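Local coordinates for attachment protein G3P (Enterobacteria phage Ike, PDB 4EO0) that probably binds the N-pilus of the host bacterium from the tip of the filamentous phage, through its pilus binding domain, to begin infection, at residues E34-A39 / E91-R96. Sequence-based numbering, arbitrary orientation.
Sequences EVITQA and ESWSIR
I36 lays its CD1 methyl over one face of the W93 indole, almost on the axis of the six-membered ring: CD1 stands 3.5 Å from the centroid and 4° off the ring normal, which identifies a CH-pi contact. With CD1 anti to CA, the extended chain carries the methyl there, and CG1 rests on the same ring, 3.7 Å from CZ2 of W93. CD1 of I36 also meets I95, coming within 3.9 Å of its CG1, so one methyl serves both the aromatic face and I95, whose CB bond points toward 34-36. L41 of helix 38-66 touches both isoleucines and extends this apolar cluster.

The indole is also held by its edge. NE1 of W93 donates to the carbonyl O of E34 at 3.0 Å, with an N-H...O angle of 166°. The oxygen lies close to the ring plane, whereas NE1 sits well above the carbonyl plane of E34, 63° out of it. CG of W93 lies between its own backbone N and C, turning the ring toward 34-36.

The backbones of 34-36 and 91-95 run nearly parallel, yet pair with no backbone bonds between them: in this antiparallel sheet both are hydrogen-bonded to strand 12-24, V35 through K19 and I95 through A16. The indole, from the residue just before strand 94-106, therefore bridges that strand's approach to strand 30-36, both beside strand 12-24, while K89 adds a cation-pi contact to it.

CG of E34 lies 3.5 Å from the backbone N of S92; the chain then bends toward the carboxylate's partners on strand 12-24, OE2 to T20 OG1 and OE1 to S18 OG. S18 OG also hydrogen-bonds S92 OG, linking the acid indirectly to the serine across the contact.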
loop_
_atom_site.group_PDB
_atom_site.type_symbol
_atom_site.label_atom_id
_atom_site.label_comp_id
_atom_site.label_asym_id
_atom_site.label_seq_id
_atom_site.Cartn_x
_atom_site.Cartn_y
_atom_site.Cartn_z
ATOM N N GLU A 34 -15.917 -2.081 15.028
ATOM C CA GLU A 34 -14.764 -2.517 14.222
ATOM C C GLU A 34 -14.072 -1.244 13.752
ATOM O O GLU A 34 -14.658 -0.489 12.973
ATOM C CB GLU A 34 -15.206 -3.418 13.066
ATOM C CG GLU A 34 -15.617 -4.801 13.544
ATOM C CD GLU A 34 -14.505 -5.688 14.065
ATOM O OE1 GLU A 34 -13.355 -5.581 13.580
ATOM O OE2 GLU A 34 -14.807 -6.533 14.935
ATOM N N VAL A 35 -12.845 -0.999 14.280
ATOM C CA VAL A 35 -12.075 0.237 14.100
ATOM C C VAL A 35 -10.818 0.146 13.207
ATOM O O VAL A 35 -10.004 -0.765 13.354
ATOM C CB VAL A 35 -11.728 0.847 15.494
ATOM C CG1 VAL A 35 -11.200 2.277 15.381
ATOM C CG2 VAL A 35 -12.925 0.803 16.442
ATOM N N ILE A 36 -10.642 1.159 12.334
ATOM C CA ILE A 36 -9.475 1.365 11.497
ATOM C C ILE A 36 -9.034 2.809 11.831
ATOM O O ILE A 36 -9.852 3.729 11.779
ATOM C CB ILE A 36 -9.670 1.146 9.985
ATOM C CG1 ILE A 36 -10.146 -0.290 9.705
ATOM C CG2 ILE A 36 -8.333 1.416 9.265
ATOM C CD1 ILE A 36 -10.355 -0.667 8.230
ATOM N N THR A 37 -7.760 2.989 12.199
ATOM C CA THR A 37 -7.254 4.321 12.544
ATOM C C THR A 37 -6.456 4.898 11.374
ATOM O O THR A 37 -6.086 4.165 10.449
ATOM C CB THR A 37 -6.324 4.248 13.773
ATOM O OG1 THR A 37 -5.101 3.626 13.354
ATOM C CG2 THR A 37 -6.946 3.530 14.975
ATOM N N GLN A 38 -6.122 6.203 11.454
ATOM C CA GLN A 38 -5.292 6.862 10.459
ATOM C C GLN A 38 -3.887 6.248 10.440
ATOM O O GLN A 38 -3.338 6.061 9.366
ATOM C CB GLN A 38 -5.229 8.374 10.687
ATOM C CG GLN A 38 -4.453 9.138 9.618
ATOM C CD GLN A 38 -4.969 8.915 8.207
ATOM O OE1 GLN A 38 -6.175 8.895 7.943
ATOM N NE2 GLN A 38 -4.060 8.716 7.268
ATOM N N ALA A 39 -3.328 5.905 11.609
ATOM C CA ALA A 39 -2.016 5.254 11.727
ATOM C C ALA A 39 -2.023 3.912 11.010
ATOM O O ALA A 39 -1.029 3.559 10.374
ATOM C CB ALA A 39 -1.637 5.071 13.181
ATOM N N GLU A 91 -19.577 -4.075 11.441
ATOM C CA GLU A 91 -19.049 -5.339 10.958
ATOM C C GLU A 91 -17.587 -5.192 10.580
ATOM O O GLU A 91 -17.145 -4.106 10.237
ATOM C CB GLU A 91 -19.840 -5.793 9.734
ATOM C CG GLU A 91 -21.257 -6.222 10.038
ATOM C CD GLU A 91 -21.286 -7.497 10.844
ATOM O OE1 GLU A 91 -21.215 -8.577 10.228
ATOM O OE2 GLU A 91 -21.360 -7.413 12.087
ATOM N N SER A 92 -16.851 -6.298 10.642
ATOM C CA SER A 92 -15.424 -6.308 10.351
ATOM C C SER A 92 -15.175 -5.869 8.906
ATOM O O SER A 92 -15.949 -6.184 8.013
ATOM C CB SER A 92 -14.852 -7.707 10.605
ATOM O OG SER A 92 -13.454 -7.755 10.382
ATOM N N TRP A 93 -14.115 -5.095 8.705
ATOM C CA TRP A 93 -13.841 -4.466 7.415
ATOM C C TRP A 93 -12.366 -4.124 7.228
ATOM O O TRP A 93 -11.567 -4.250 8.144
ATOM C CB TRP A 93 -14.718 -3.229 7.204
ATOM C CG TRP A 93 -14.433 -2.116 8.155
ATOM C CD1 TRP A 93 -14.550 -2.150 9.510
ATOM C CD2 TRP A 93 -13.989 -0.797 7.825
ATOM N NE1 TRP A 93 -14.207 -0.940 10.045
ATOM C CE2 TRP A 93 -13.860 -0.089 9.031
ATOM C CE3 TRP A 93 -13.695 -0.145 6.628
ATOM C CZ2 TRP A 93 -13.439 1.231 9.074
ATOM C CZ3 TRP A 93 -13.278 1.165 6.676
ATOM C CH2 TRP A 93 -13.157 1.842 7.888
ATOM N N SER A 94 -12.016 -3.728 6.011
ATOM C CA SER A 94 -10.633 -3.396 5.673
ATOM C C SER A 94 -10.565 -2.217 4.723
ATOM O O SER A 94 -11.561 -1.886 4.070
ATOM C CB SER A 94 -9.927 -4.597 5.038
ATOM O OG SER A 94 -10.596 -5.004 3.855
ATOM N N ILE A 95 -9.371 -1.614 4.603
ATOM C CA ILE A 95 -9.090 -0.538 3.651
ATOM C C ILE A 95 -7.872 -0.977 2.868
ATOM O O ILE A 95 -6.903 -1.447 3.460
ATOM C CB ILE A 95 -8.851 0.838 4.329
ATOM C CG1 ILE A 95 -10.160 1.388 4.900
ATOM C CG2 ILE A 95 -8.232 1.871 3.372
ATOM C CD1 ILE A 95 -10.012 2.601 5.849
ATOM N N ARG A 96 -7.899 -0.781 1.546
ATOM C CA ARG A 96 -6.793 -1.065 0.646
ATOM C C ARG A 96 -6.064 0.238 0.431
ATOM O O ARG A 96 -6.707 1.239 0.136
ATOM C CB ARG A 96 -7.341 -1.523 -0.702
ATOM C CG ARG A 96 -7.960 -2.899 -0.682
ATOM C CD ARG A 96 -8.460 -3.297 -2.055
ATOM N NE ARG A 96 -8.898 -4.694 -2.029
ATOM C CZ ARG A 96 -8.147 -5.707 -2.446
ATOM N NH1 ARG A 96 -6.948 -5.480 -2.974
ATOM N NH2 ARG A 96 -8.601 -6.950 -2.372
#